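Local atomic coordinates of glutathione s-transferase III (Zea mays, PDB entry 1AW9), a protein that probably conjugates reduced glutathione to hydrophobic electrophiles, certain herbicides among them, and so takes part in their detoxification in maize. Residues M8-N13 with L172-K177; V20-G25 with Q204-A209; E66-N71 with H105-A110; E100-H105 with A166-Y171; V114-V119 with A129-K134. All blocks are in the same frame, centred on the assembly; numbering follows the deposited sequence.

Contact 1: residues M8-N13 with L172-K177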
# COMPACT_ATOMS: atom_id res chain seq x y z
N MET A 8 20.36 10.36 -18.54
CA MET A 8 20.33 11.72 -18.04
C MET A 8 21.50 11.89 -17.09
O MET A 8 21.68 11.07 -16.18
CB MET A 8 19.08 11.92 -17.21
CG MET A 8 17.99 12.77 -17.81
SD MET A 8 16.80 13.01 -16.46
CE MET A 8 17.18 14.81 -15.84
N PRO A 9 22.30 12.96 -17.24
CA PRO A 9 23.44 13.16 -16.33
C PRO A 9 23.07 13.35 -14.84
O PRO A 9 23.94 13.23 -13.97
CB PRO A 9 24.17 14.37 -16.93
CG PRO A 9 23.15 15.03 -17.83
CD PRO A 9 22.40 13.86 -18.41
N LEU A 10 21.80 13.60 -14.54
CA LEU A 10 21.37 13.80 -13.15
C LEU A 10 20.96 12.53 -12.44
O LEU A 10 20.90 12.51 -11.21
CB LEU A 10 20.24 14.81 -13.07
CG LEU A 10 20.77 16.23 -13.25
CD1 LEU A 10 19.61 17.21 -13.37
CD2 LEU A 10 21.69 16.60 -12.09
N SER A 11 20.63 11.50 -13.20
CA SER A 11 20.21 10.25 -12.63
C SER A 11 21.36 9.55 -11.88
O SER A 11 22.38 9.16 -12.49
CB SER A 11 19.67 9.38 -13.75
OG SER A 11 20.05 8.03 -13.55
N PRO A 12 21.18 9.30 -10.57
CA PRO A 12 22.23 8.64 -9.78
C PRO A 12 22.65 7.28 -10.33
O PRO A 12 23.74 6.78 -10.02
CB PRO A 12 21.59 8.50 -8.38
CG PRO A 12 20.59 9.59 -8.31
CD PRO A 12 20.00 9.58 -9.73
N ASN A 13 21.79 6.66 -11.12
CA ASN A 13 22.14 5.36 -11.64
C ASN A 13 23.10 5.55 -12.81
O ASN A 13 23.93 4.69 -13.07
CB ASN A 13 20.88 4.56 -11.99
CG ASN A 13 20.18 4.00 -10.74
OD1 ASN A 13 20.83 3.52 -9.83
ND2 ASN A 13 18.85 4.09 -10.69
N LEU A 172 25.35 7.85 -2.03
CA LEU A 172 25.79 8.49 -0.79
C LEU A 172 25.78 10.01 -1.04
O LEU A 172 25.37 10.81 -0.20
CB LEU A 172 27.19 8.03 -0.39
CG LEU A 172 27.32 6.70 0.35
CD1 LEU A 172 28.78 6.46 0.56
CD2 LEU A 172 26.59 6.69 1.70
N LEU A 173 26.23 10.38 -2.24
CA LEU A 173 26.28 11.77 -2.68
C LEU A 173 24.88 12.39 -2.62
O LEU A 173 24.67 13.41 -1.98
CB LEU A 173 26.85 11.85 -4.11
CG LEU A 173 27.18 13.21 -4.72
CD1 LEU A 173 25.94 13.87 -5.29
CD2 LEU A 173 27.84 14.11 -3.68
N TYR A 174 23.91 11.76 -3.27
CA TYR A 174 22.55 12.29 -3.26
C TYR A 174 21.92 12.30 -1.87
O TYR A 174 21.25 13.26 -1.51
CB TYR A 174 21.68 11.56 -4.28
CG TYR A 174 21.94 12.01 -5.69
CD1 TYR A 174 23.15 11.74 -6.31
CD2 TYR A 174 20.99 12.74 -6.40
CE1 TYR A 174 23.42 12.19 -7.61
CE2 TYR A 174 21.24 13.19 -7.70
CZ TYR A 174 22.46 12.91 -8.30
OH TYR A 174 22.70 13.29 -9.61
N LEU A 175 22.15 11.23 -1.10
CA LEU A 175 21.63 11.14 0.27
C LEU A 175 22.12 12.36 1.07
O LEU A 175 21.36 12.90 1.89
CB LEU A 175 22.18 9.91 0.96
CG LEU A 175 21.28 8.77 1.42
CD1 LEU A 175 22.00 8.09 2.58
CD2 LEU A 175 19.94 9.28 1.92
N SER A 176 23.38 12.76 0.86
CA SER A 176 23.95 13.90 1.58
C SER A 176 23.25 15.23 1.32
O SER A 176 23.33 16.13 2.14
CB SER A 176 25.45 14.04 1.33
OG SER A 176 25.70 14.48 0.02
N LYS A 177 22.53 15.33 0.21
CA LYS A 177 21.78 16.55 -0.12
C LYS A 177 20.35 16.52 0.40
O LYS A 177 19.57 17.41 0.10
CB LYS A 177 21.78 16.76 -1.62
CG LYS A 177 23.16 16.99 -2.04
CD LYS A 177 23.33 17.12 -3.50
CE LYS A 177 24.79 17.46 -3.76
NZ LYS A 177 25.34 18.41 -2.71
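Pro12 sets its ring over one face of the Tyr174 phenol, the two side chains crossing at about a right angle. CG of Pro12 makes the touch: it stands 3.5 Å from the centroid of the Tyr174 ring and 5° off the ring normal, an almost exactly centred CH-pi contact. Being so central, CG lies nearly as close to every ring carbon, with Tyr174 CE2 at 3.7 Å, while CB of Pro12 leans toward the other flank, 4.1 Å from Tyr174 CD1. The Tyr174 ring leaves its helix with CG anti to the carbonyl carbon (chi1 -77°), a setting that slides the phenol beneath the proline and carries its hydroxyl on to the main chain of Leu10. There OH of Tyr174 donates to Leu10 O at 2.5 Å, a short bond that nevertheless counts as weak, and CD2 of Leu10 comes within 4.3 Å of the same Tyr174 OH. The carbonyl it meets belongs to a type I beta turn, Met8 to Ser11, that delivers Ser11 to the N-cap of helix 12-23; Ser11, Pro12 and Asn13 probably bind glutathione. A phenylalanine in place of Tyr174 would keep a ring under Pro12 but would probably leave Leu10 O without its donor and the turn less firmly set. The contact joins the thioredoxin-like N-terminal domain to the helical C-terminal domain: Tyr174 is backed by Val114 and Leu118 of helix 92-122, Leu10 packs on Ile210 and Leu212, and Asn13 ND2 reaches Leu123 O of the second subunit.

Contact 2: residues V20-G25 with Q204-A209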
# COMPACT_ATOMS: atom_id res chain seq x y z
N VAL A 20 32.57 4.68 -12.01
CA VAL A 20 33.51 3.66 -12.38
C VAL A 20 34.29 4.01 -13.65
O VAL A 20 35.47 3.69 -13.74
CB VAL A 20 32.80 2.29 -12.44
CG1 VAL A 20 33.63 1.27 -13.15
CG2 VAL A 20 32.55 1.81 -11.04
N LEU A 21 33.69 4.73 -14.60
CA LEU A 21 34.43 5.07 -15.82
C LEU A 21 35.58 6.05 -15.53
O LEU A 21 36.67 5.90 -16.08
CB LEU A 21 33.51 5.61 -16.93
CG LEU A 21 32.39 4.70 -17.50
CD1 LEU A 21 31.53 5.48 -18.43
CD2 LEU A 21 32.91 3.49 -18.22
N ASN A 22 35.37 7.00 -14.63
CA ASN A 22 36.43 7.93 -14.28
C ASN A 22 37.53 7.26 -13.49
O ASN A 22 38.70 7.57 -13.67
CB ASN A 22 35.90 9.10 -13.51
CG ASN A 22 35.04 9.95 -14.34
OD1 ASN A 22 35.37 10.20 -15.48
ND2 ASN A 22 33.89 10.35 -13.82
N GLU A 23 37.20 6.33 -12.61
CA GLU A 23 38.23 5.67 -11.84
C GLU A 23 39.19 4.99 -12.80
O GLU A 23 40.39 5.08 -12.63
CB GLU A 23 37.62 4.65 -10.88
CG GLU A 23 36.97 5.24 -9.65
CD GLU A 23 37.98 5.72 -8.60
OE1 GLU A 23 39.15 5.30 -8.63
OE2 GLU A 23 37.60 6.51 -7.72
N LYS A 24 38.63 4.28 -13.78
CA LYS A 24 39.39 3.56 -14.80
C LYS A 24 39.99 4.55 -15.82
O LYS A 24 40.73 4.15 -16.72
CB LYS A 24 38.45 2.59 -15.52
CG LYS A 24 38.10 1.35 -14.71
CD LYS A 24 39.20 0.35 -14.88
CE LYS A 24 39.32 -0.55 -13.69
NZ LYS A 24 40.63 -1.23 -13.72
N GLY A 25 39.66 5.83 -15.66
CA GLY A 25 40.14 6.84 -16.57
C GLY A 25 39.78 6.60 -18.04
O GLY A 25 40.49 7.07 -18.94
N GLN A 204 35.89 13.33 -7.69
CA GLN A 204 35.83 14.78 -7.81
C GLN A 204 35.41 15.18 -9.19
O GLN A 204 34.65 16.14 -9.38
CB GLN A 204 37.19 15.39 -7.50
CG GLN A 204 37.46 15.47 -6.03
CD GLN A 204 36.30 16.15 -5.34
OE1 GLN A 204 36.16 17.37 -5.42
NE2 GLN A 204 35.41 15.35 -4.74
N LYS A 205 35.93 14.43 -10.16
CA LYS A 205 35.66 14.64 -11.59
C LYS A 205 34.19 14.34 -11.84
O LYS A 205 33.45 15.18 -12.39
CB LYS A 205 36.54 13.68 -12.42
CG LYS A 205 36.81 14.08 -13.90
CD LYS A 205 37.61 12.99 -14.67
CE LYS A 205 38.85 12.51 -13.88
NZ LYS A 205 39.42 11.19 -14.36
N THR A 206 33.77 13.17 -11.40
CA THR A 206 32.38 12.73 -11.54
C THR A 206 31.41 13.79 -11.02
O THR A 206 30.53 14.22 -11.74
CB THR A 206 32.15 11.42 -10.78
OG1 THR A 206 33.13 10.45 -11.19
CG2 THR A 206 30.74 10.88 -11.06
N VAL A 207 31.59 14.21 -9.78
CA VAL A 207 30.73 15.21 -9.18
C VAL A 207 30.71 16.46 -10.03
O VAL A 207 29.66 17.09 -10.22
CB VAL A 207 31.21 15.61 -7.75
CG1 VAL A 207 30.55 16.90 -7.30
CG2 VAL A 207 30.91 14.50 -6.74
N ALA A 208 31.89 16.83 -10.52
CA ALA A 208 32.05 18.01 -11.36
C ALA A 208 31.16 18.00 -12.60
O ALA A 208 30.72 19.06 -13.08
CB ALA A 208 33.48 18.14 -11.78
N ALA A 209 30.91 16.80 -13.14
CA ALA A 209 30.07 16.64 -14.33
C ALA A 209 28.54 16.68 -14.12
O ALA A 209 27.80 16.86 -15.08
CB ALA A 209 30.47 15.35 -15.06
O HOH W 1 41.18 8.74 -13.82
O HOH W 2 37.96 9.37 -16.84
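Asn22 and Thr206 meet through a single direct hydrogen bond, Asn22 ND2 donating to Thr206 OG1 at 2.7 Å with an angle of 155° at the hydrogen. The threonine oxygen lies close to the amide plane, 13° out of it, so the N-H is well aimed. On the other branch of the amide, OD1 of Asn22 lies 3.7 Å from CD of Lys205, whose aliphatic chain passes beside it. Two waters extend this first shell. Water 1 donates to Asn22 O at 2.7 Å and water 2 to Asn22 OD1 at 3.0 Å, and both are held weakly by Lys205 NZ. The lysine chain leaves its backbone with CG trans to N (chi1 -158°) and bends at chi3, which brings the ammonium to 3.8 Å from Asn22 O, near enough to share the waters.

Further out, Thr206 OG1 is also hydrogen-bonded to Ala202 O, one turn back in helix 201-209. Phe28 of the adjoining strand touches Asn22, and Thr206 rests on Val15 and Thr19 of helix 12-23. That helix closes in a Schellman motif at Gly25, which has positive phi and whose N bonds to Asn22 O at 2.8 Å.

The contact thus ties the C-terminal end of the first helix of the N-terminal domain to the last helix of the chain by polar groups. The ammonium of Lys205, placed near the carbonyl end of helix 12-23, would be expected to interact favourably with its dipole through water.

Contact 3: residues E66-N71 with H105-A110. With CD (cadmium ion), chain E.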
# COMPACT_ATOMS: atom_id res chain seq x y z
N GLU A 66 21.98 -2.37 -17.04
CA GLU A 66 22.00 -2.75 -15.60
C GLU A 66 23.32 -2.09 -15.16
O GLU A 66 24.40 -2.57 -15.47
CB GLU A 66 22.08 -4.27 -15.36
CG GLU A 66 20.83 -5.07 -15.75
CD GLU A 66 19.58 -4.53 -15.07
OE1 GLU A 66 19.37 -4.77 -13.85
OE2 GLU A 66 18.81 -3.84 -15.79
N SER A 67 23.22 -0.96 -14.49
CA SER A 67 24.39 -0.21 -14.06
C SER A 67 25.48 -1.06 -13.41
O SER A 67 26.66 -0.88 -13.71
CB SER A 67 23.99 0.99 -13.17
OG SER A 67 23.66 0.55 -11.86
N ARG A 68 25.10 -2.01 -12.56
CA ARG A 68 26.07 -2.87 -11.88
C ARG A 68 26.69 -3.89 -12.84
O ARG A 68 27.81 -4.33 -12.61
CB ARG A 68 25.43 -3.58 -10.69
CG ARG A 68 24.94 -2.64 -9.62
CD ARG A 68 24.28 -3.35 -8.46
NE ARG A 68 23.76 -2.34 -7.54
CZ ARG A 68 22.67 -1.62 -7.78
NH1 ARG A 68 21.97 -1.85 -8.89
NH2 ARG A 68 22.41 -0.54 -7.06
N ALA A 69 25.96 -4.31 -13.86
CA ALA A 69 26.52 -5.25 -14.82
C ALA A 69 27.56 -4.47 -15.62
O ALA A 69 28.63 -4.97 -15.94
CB ALA A 69 25.45 -5.79 -15.73
N ILE A 70 27.22 -3.24 -15.96
CA ILE A 70 28.13 -2.39 -16.70
C ILE A 70 29.39 -2.15 -15.87
O ILE A 70 30.49 -2.34 -16.39
CB ILE A 70 27.51 -1.04 -17.06
CG1 ILE A 70 26.34 -1.24 -18.04
CG2 ILE A 70 28.57 -0.14 -17.67
CD1 ILE A 70 25.43 -0.01 -18.23
N ASN A 71 29.25 -1.75 -14.61
CA ASN A 71 30.39 -1.52 -13.74
C ASN A 71 31.30 -2.73 -13.58
O ASN A 71 32.52 -2.61 -13.58
CB ASN A 71 29.95 -1.00 -12.38
CG ASN A 71 29.52 0.42 -12.45
OD1 ASN A 71 29.54 0.99 -13.54
ND2 ASN A 71 29.16 1.02 -11.33
N HIS A 105 20.48 -4.23 0.02
CA HIS A 105 20.16 -3.56 1.27
C HIS A 105 20.31 -2.09 1.27
O HIS A 105 19.52 -1.39 1.90
CB HIS A 105 20.99 -4.12 2.39
CG HIS A 105 20.63 -5.51 2.70
ND1 HIS A 105 21.28 -6.58 2.14
CD2 HIS A 105 19.60 -6.01 3.42
CE1 HIS A 105 20.66 -7.69 2.50
NE2 HIS A 105 19.64 -7.37 3.28
N PHE A 106 21.34 -1.61 0.61
CA PHE A 106 21.59 -0.19 0.58
C PHE A 106 20.74 0.45 -0.51
O PHE A 106 19.89 1.31 -0.24
CB PHE A 106 23.10 0.07 0.38
CG PHE A 106 23.46 1.52 0.27
CD1 PHE A 106 23.67 2.29 1.42
CD2 PHE A 106 23.53 2.15 -0.97
CE1 PHE A 106 23.93 3.67 1.33
CE2 PHE A 106 23.79 3.53 -1.07
CZ PHE A 106 23.98 4.28 0.09
N TYR A 107 20.92 -0.02 -1.73
CA TYR A 107 20.18 0.59 -2.84
C TYR A 107 18.66 0.68 -2.66
O TYR A 107 18.10 1.78 -2.68
CB TYR A 107 20.52 -0.10 -4.18
CG TYR A 107 19.79 0.52 -5.35
CD1 TYR A 107 20.11 1.80 -5.77
CD2 TYR A 107 18.74 -0.14 -5.96
CE1 TYR A 107 19.39 2.44 -6.78
CE2 TYR A 107 17.99 0.49 -6.99
CZ TYR A 107 18.32 1.79 -7.40
OH TYR A 107 17.61 2.49 -8.39
N PRO A 108 17.99 -0.45 -2.38
CA PRO A 108 16.53 -0.40 -2.21
C PRO A 108 16.01 0.55 -1.14
O PRO A 108 14.84 0.86 -1.12
CB PRO A 108 16.16 -1.85 -1.93
CG PRO A 108 17.33 -2.63 -2.50
CD PRO A 108 18.48 -1.79 -2.03
N ASN A 109 16.87 0.95 -0.23
CA ASN A 109 16.45 1.87 0.82
C ASN A 109 16.92 3.28 0.52
O ASN A 109 16.20 4.24 0.84
CB ASN A 109 16.93 1.37 2.17
CG ASN A 109 16.19 0.13 2.59
OD1 ASN A 109 14.98 0.17 2.75
ND2 ASN A 109 16.90 -0.99 2.72
N ALA A 110 18.08 3.40 -0.12
CA ALA A 110 18.62 4.72 -0.46
C ALA A 110 17.86 5.37 -1.58
O ALA A 110 17.59 6.57 -1.51
CB ALA A 110 20.09 4.61 -0.85
CD CD E . 17.41 -3.21 -14.02
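Arg68 and Tyr107 bring the backbones of the two segments nearest each other, yet their CA atoms are 11.3 Å apart, and it is their long side chains that meet. Arg68 runs extended from CG to NE, so that its NH2 comes obliquely to the base of the tyrosine ring, 3.3 Å from Tyr107 CG. The same NH2 is 3.5 Å from Tyr107 CB. The guanidinium and ring planes are turned 58° apart, and CZ of Arg68 stands 4.8 Å from the Tyr107 ring centroid, an off-centre cation-pi pair. Each polar end has a firmer partner elsewhere in the chain: Arg68 NE forms a salt bridge with Glu102 OE1, and Tyr107 OH is hydrogen-bonded to Asn13 ND2.

Here the cleft between the two domains of a phi-class glutathione transferase is bridged beside the probable glutathione site, to which Glu66 and Ser67 are likely to contribute. In this apo structure the Glu66 carboxylate binds a cadmium ion through both oxygens, OE1 at 2.5 Å and OE2 at 2.3 Å from the metal.

Helix 92-122 kinks next to the tyrosine, for Pro108 has no N-H to give and Asn109 N turns to Phe106 O, leaving His105 O without the usual helical donor. His105 O is satisfied instead by the side chain of Asn109, whose ND2 donates to it at 2.8 Å. The His105 ring, in turn, stacks on Phe51 of the third subunit.

Contact 4: residues E100-H105 with A166-Y171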
# COMPACT_ATOMS: atom_id res chain seq x y z
N GLU A 100 26.72 -7.43 -3.25
CA GLU A 100 25.34 -7.82 -3.10
C GLU A 100 24.63 -7.03 -1.98
O GLU A 100 23.44 -6.65 -2.11
CB GLU A 100 25.28 -9.30 -2.83
CG GLU A 100 25.37 -10.07 -4.07
CD GLU A 100 24.12 -9.85 -4.92
OE1 GLU A 100 23.04 -10.36 -4.53
OE2 GLU A 100 24.20 -9.17 -5.97
N VAL A 101 25.32 -6.77 -0.87
CA VAL A 101 24.72 -6.00 0.21
C VAL A 101 24.25 -4.64 -0.33
O VAL A 101 23.15 -4.18 -0.02
CB VAL A 101 25.68 -5.82 1.42
CG1 VAL A 101 25.10 -4.84 2.43
CG2 VAL A 101 25.91 -7.14 2.10
N GLU A 102 25.08 -4.01 -1.15
CA GLU A 102 24.76 -2.71 -1.73
C GLU A 102 23.51 -2.79 -2.62
O GLU A 102 22.65 -1.92 -2.58
CB GLU A 102 25.94 -2.17 -2.56
CG GLU A 102 25.75 -0.79 -3.21
CD GLU A 102 25.07 -0.82 -4.59
OE1 GLU A 102 25.45 -1.65 -5.43
OE2 GLU A 102 24.15 -0.02 -4.86
N SER A 103 23.43 -3.88 -3.38
CA SER A 103 22.37 -4.14 -4.32
C SER A 103 21.06 -4.44 -3.64
O SER A 103 20.01 -3.95 -4.07
CB SER A 103 22.79 -5.34 -5.15
OG SER A 103 22.15 -5.37 -6.40
N HIS A 104 21.12 -5.25 -2.58
CA HIS A 104 19.93 -5.65 -1.87
C HIS A 104 19.56 -4.97 -0.59
O HIS A 104 18.43 -5.13 -0.12
CB HIS A 104 19.96 -7.14 -1.63
CG HIS A 104 20.05 -7.90 -2.90
ND1 HIS A 104 19.21 -7.64 -3.96
CD2 HIS A 104 20.94 -8.81 -3.33
CE1 HIS A 104 19.59 -8.35 -5.01
NE2 HIS A 104 20.64 -9.07 -4.66
N HIS A 105 20.48 -4.23 0.02
CA HIS A 105 20.16 -3.56 1.27
C HIS A 105 20.31 -2.09 1.27
O HIS A 105 19.52 -1.39 1.90
CB HIS A 105 20.99 -4.12 2.39
CG HIS A 105 20.63 -5.51 2.70
ND1 HIS A 105 21.28 -6.58 2.14
CD2 HIS A 105 19.60 -6.01 3.42
CE1 HIS A 105 20.66 -7.69 2.50
NE2 HIS A 105 19.64 -7.37 3.28
N ALA A 166 32.81 1.89 -4.71
CA ALA A 166 32.49 2.79 -5.79
C ALA A 166 31.01 2.76 -6.17
O ALA A 166 30.43 3.80 -6.53
CB ALA A 166 33.40 2.47 -7.02
N ASN A 167 30.40 1.57 -6.06
CA ASN A 167 28.99 1.38 -6.39
C ASN A 167 28.06 2.14 -5.45
O ASN A 167 26.91 2.40 -5.78
CB ASN A 167 28.64 -0.12 -6.43
CG ASN A 167 28.92 -0.76 -7.79
OD1 ASN A 167 29.24 -0.07 -8.77
ND2 ASN A 167 28.75 -2.06 -7.88
N HIS A 168 28.60 2.56 -4.30
CA HIS A 168 27.84 3.29 -3.32
C HIS A 168 27.92 4.76 -3.51
O HIS A 168 27.03 5.47 -3.10
CB HIS A 168 28.39 3.06 -1.93
CG HIS A 168 28.03 1.73 -1.35
ND1 HIS A 168 28.74 0.59 -1.62
CD2 HIS A 168 27.06 1.38 -0.48
CE1 HIS A 168 28.24 -0.41 -0.92
NE2 HIS A 168 27.21 0.05 -0.21
N ALA A 169 28.99 5.25 -4.11
CA ALA A 169 29.21 6.68 -4.21
C ALA A 169 28.12 7.65 -4.68
O ALA A 169 27.94 8.70 -4.03
CB ALA A 169 30.50 6.96 -4.93
N SER A 170 27.43 7.36 -5.78
CA SER A 170 26.40 8.27 -6.29
C SER A 170 25.25 8.40 -5.34
O SER A 170 24.77 9.51 -5.11
CB SER A 170 25.92 7.91 -7.69
OG SER A 170 25.26 6.69 -7.72
N TYR A 171 24.81 7.30 -4.74
CA TYR A 171 23.72 7.38 -3.80
C TYR A 171 24.10 8.00 -2.47
O TYR A 171 23.27 8.69 -1.87
CB TYR A 171 22.98 6.06 -3.68
CG TYR A 171 21.86 5.98 -4.71
CD1 TYR A 171 20.60 6.53 -4.44
CD2 TYR A 171 22.05 5.36 -5.96
CE1 TYR A 171 19.58 6.47 -5.37
CE2 TYR A 171 21.01 5.30 -6.90
CZ TYR A 171 19.78 5.86 -6.59
OH TYR A 171 18.74 5.79 -7.50
O HOH W 3 27.13 -3.60 -6.01
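Glu102 lies over one face of the His168 ring with its methylenes, the two side chains running past each other in opposite directions. CG of Glu102 is 3.4 Å from the centroid of the His168 ring and 13° off its normal, a CH-pi contact, while CB of Glu102 sits 3.3 Å from His168 CE1. The glutamate reaches this place with CG trans to the main-chain nitrogen (chi1 -179°) and then bends at chi2, which carries the carboxylate beyond the ring toward Asn167.

Polar links run through water. Water 3 donates to Glu102 OE1 at 2.6 Å and accepts from Asn167 ND2 at 2.9 Å, spanning two groups that make no direct hydrogen bond. Van der Waals contact adds Glu102 OE1 to Asn167 CB at 3.7 Å.

Outside partners fix the ends: Asn167 OD1 accepts from Asn71 ND2, and the imidazole is held at both nitrogens, NE2 by Tyr146 OH and ND1 by Ala164 O.

Helix 92-122 and segment 166-171 thus meet around a buried acid whose chain is apolar toward the histidine and whose charge is probably balanced chiefly by Arg68.

Contact 5: residues V114-V119 with A129-K134. With CD (cadmium ion), chain D.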
# COMPACT_ATOMS: atom_id res chain seq x y z
N VAL A 114 15.93 9.24 -1.92
CA VAL A 114 16.39 10.26 -2.88
C VAL A 114 15.22 10.65 -3.76
O VAL A 114 15.02 11.82 -4.05
CB VAL A 114 17.55 9.74 -3.74
CG1 VAL A 114 17.74 10.61 -4.94
CG2 VAL A 114 18.82 9.69 -2.88
N PHE A 115 14.39 9.68 -4.09
CA PHE A 115 13.24 9.94 -4.90
C PHE A 115 12.17 10.82 -4.25
O PHE A 115 11.63 11.72 -4.89
CB PHE A 115 12.58 8.66 -5.34
CG PHE A 115 11.29 8.91 -5.99
CD1 PHE A 115 11.26 9.56 -7.22
CD2 PHE A 115 10.10 8.68 -5.31
CE1 PHE A 115 10.07 9.98 -7.76
CE2 PHE A 115 8.90 9.10 -5.84
CZ PHE A 115 8.88 9.76 -7.08
N GLN A 116 11.78 10.50 -3.03
CA GLN A 116 10.78 11.28 -2.32
C GLN A 116 11.27 12.67 -1.88
O GLN A 116 10.51 13.64 -1.92
CB GLN A 116 10.31 10.51 -1.09
CG GLN A 116 9.60 9.25 -1.37
CD GLN A 116 8.28 9.49 -1.98
OE1 GLN A 116 7.65 10.52 -1.74
NE2 GLN A 116 7.83 8.56 -2.79
N LEU A 117 12.52 12.76 -1.43
CA LEU A 117 13.04 14.01 -0.91
C LEU A 117 13.69 14.96 -1.91
O LEU A 117 13.79 16.15 -1.62
CB LEU A 117 14.01 13.73 0.26
CG LEU A 117 13.49 12.88 1.42
CD1 LEU A 117 14.64 12.38 2.30
CD2 LEU A 117 12.52 13.70 2.23
N LEU A 118 14.12 14.44 -3.06
CA LEU A 118 14.77 15.27 -4.10
C LEU A 118 14.02 15.41 -5.40
O LEU A 118 13.85 16.52 -5.90
CB LEU A 118 16.15 14.73 -4.42
CG LEU A 118 17.22 15.05 -3.41
CD1 LEU A 118 18.52 14.46 -3.89
CD2 LEU A 118 17.35 16.55 -3.26
N VAL A 119 13.60 14.28 -5.97
CA VAL A 119 12.89 14.25 -7.25
C VAL A 119 11.46 14.79 -7.22
O VAL A 119 11.11 15.68 -8.00
CB VAL A 119 12.87 12.81 -7.79
CG1 VAL A 119 12.16 12.76 -9.17
CG2 VAL A 119 14.30 12.25 -7.86
N ALA A 129 5.49 10.77 3.60
CA ALA A 129 6.02 10.49 4.93
C ALA A 129 6.14 9.03 5.24
O ALA A 129 7.07 8.62 5.91
CB ALA A 129 5.17 11.16 5.98
N ALA A 130 5.20 8.23 4.78
CA ALA A 130 5.24 6.81 5.07
C ALA A 130 6.42 6.12 4.41
O ALA A 130 6.97 5.18 4.97
CB ALA A 130 3.96 6.17 4.62
N VAL A 131 6.72 6.53 3.19
CA VAL A 131 7.82 5.97 2.40
C VAL A 131 9.15 6.40 2.98
O VAL A 131 10.07 5.60 3.12
CB VAL A 131 7.73 6.43 0.96
CG1 VAL A 131 8.96 5.98 0.19
CG2 VAL A 131 6.45 5.89 0.30
N VAL A 132 9.25 7.67 3.34
CA VAL A 132 10.47 8.19 3.93
C VAL A 132 10.75 7.46 5.26
O VAL A 132 11.86 6.97 5.46
CB VAL A 132 10.38 9.71 4.16
CG1 VAL A 132 11.53 10.21 5.06
CG2 VAL A 132 10.37 10.43 2.81
N ASP A 133 9.74 7.37 6.14
CA ASP A 133 9.90 6.70 7.42
C ASP A 133 10.28 5.29 7.31
O ASP A 133 11.10 4.86 8.07
CB ASP A 133 8.64 6.76 8.29
CG ASP A 133 8.48 8.11 8.93
OD1 ASP A 133 9.36 8.94 8.57
OD2 ASP A 133 7.55 8.37 9.79
N LYS A 134 9.58 4.53 6.48
CA LYS A 134 9.92 3.13 6.30
C LYS A 134 11.40 2.96 5.85
O LYS A 134 12.17 2.20 6.45
CB LYS A 134 8.99 2.47 5.28
CG LYS A 134 9.45 1.08 4.90
CD LYS A 134 8.51 0.46 3.89
CE LYS A 134 9.03 -0.91 3.43
NZ LYS A 134 8.04 -1.71 2.59
CD CD D . 8.40 10.87 9.84
O HOH W 4 8.81 11.40 8.08
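Gln116 OE1 is gripped by two donors, Asp128 N just ahead of helix 129-152 and Arg120 NH1 one turn on in its own helix. Those bonds fix the polar end, and the stem does the packing: bent at chi2 (-69°), it brings CG of Gln116 to 3.7 Å from Val131 CG1, the side chains crossing at about a right angle. CB of Gln116 meets Val132 CG2 at 3.9 Å. CD2 of Leu117 touches the same methyl, 4.0 Å from Val132 CG2, roughly at right angles to the Gln116 approach. Cutting Gln116 back to an alanine is likely to leave Asp128 N and Arg120 NH1 without their shared acceptor and to open a gap beside Val131.

Joined by a short connection, the helices form a hairpin of the all-helical C-terminal domain, with local axes 9.7 Å apart and N-to-C directions 126° from each other. In helix 92-122 the turn at 115-119 widens to pi type.

Asp133, also on helix 129-152, binds a cadmium ion through OD1 at 2.5 Å and OD2 at 2.6 Å, with water 4 as a further ligand. Glu137 of the fourth subunit binds the same ion through OE1, so this metal bridges neighbouring copies of the protein.

How the contacts relate
Contacts 3 and 4 are nearly one cluster, their centres 5 Å apart; they share His105, and Tyr107 N is bonded to Glu102 O at 2.7 Å. Contact 1, its centre about 12 Å from each of these, contributes Ser11, Pro12 and Asn13 to the probable glutathione site, to which contact 3 adds Glu66 and Ser67, and meets contact 4 where Ser170 OG lies 2.8 Å from Pro12 O. Contact 2 shares helix 12-23 with contact 1, the centres 13 Å apart. Contact 5 is nested inside the loop closed by contact 4 and touches it through Tyr171 CD1 and Val114 CG2 at 4.0 Å. Its centre lies about 27 Å from that of contact 2, across the chain's middle.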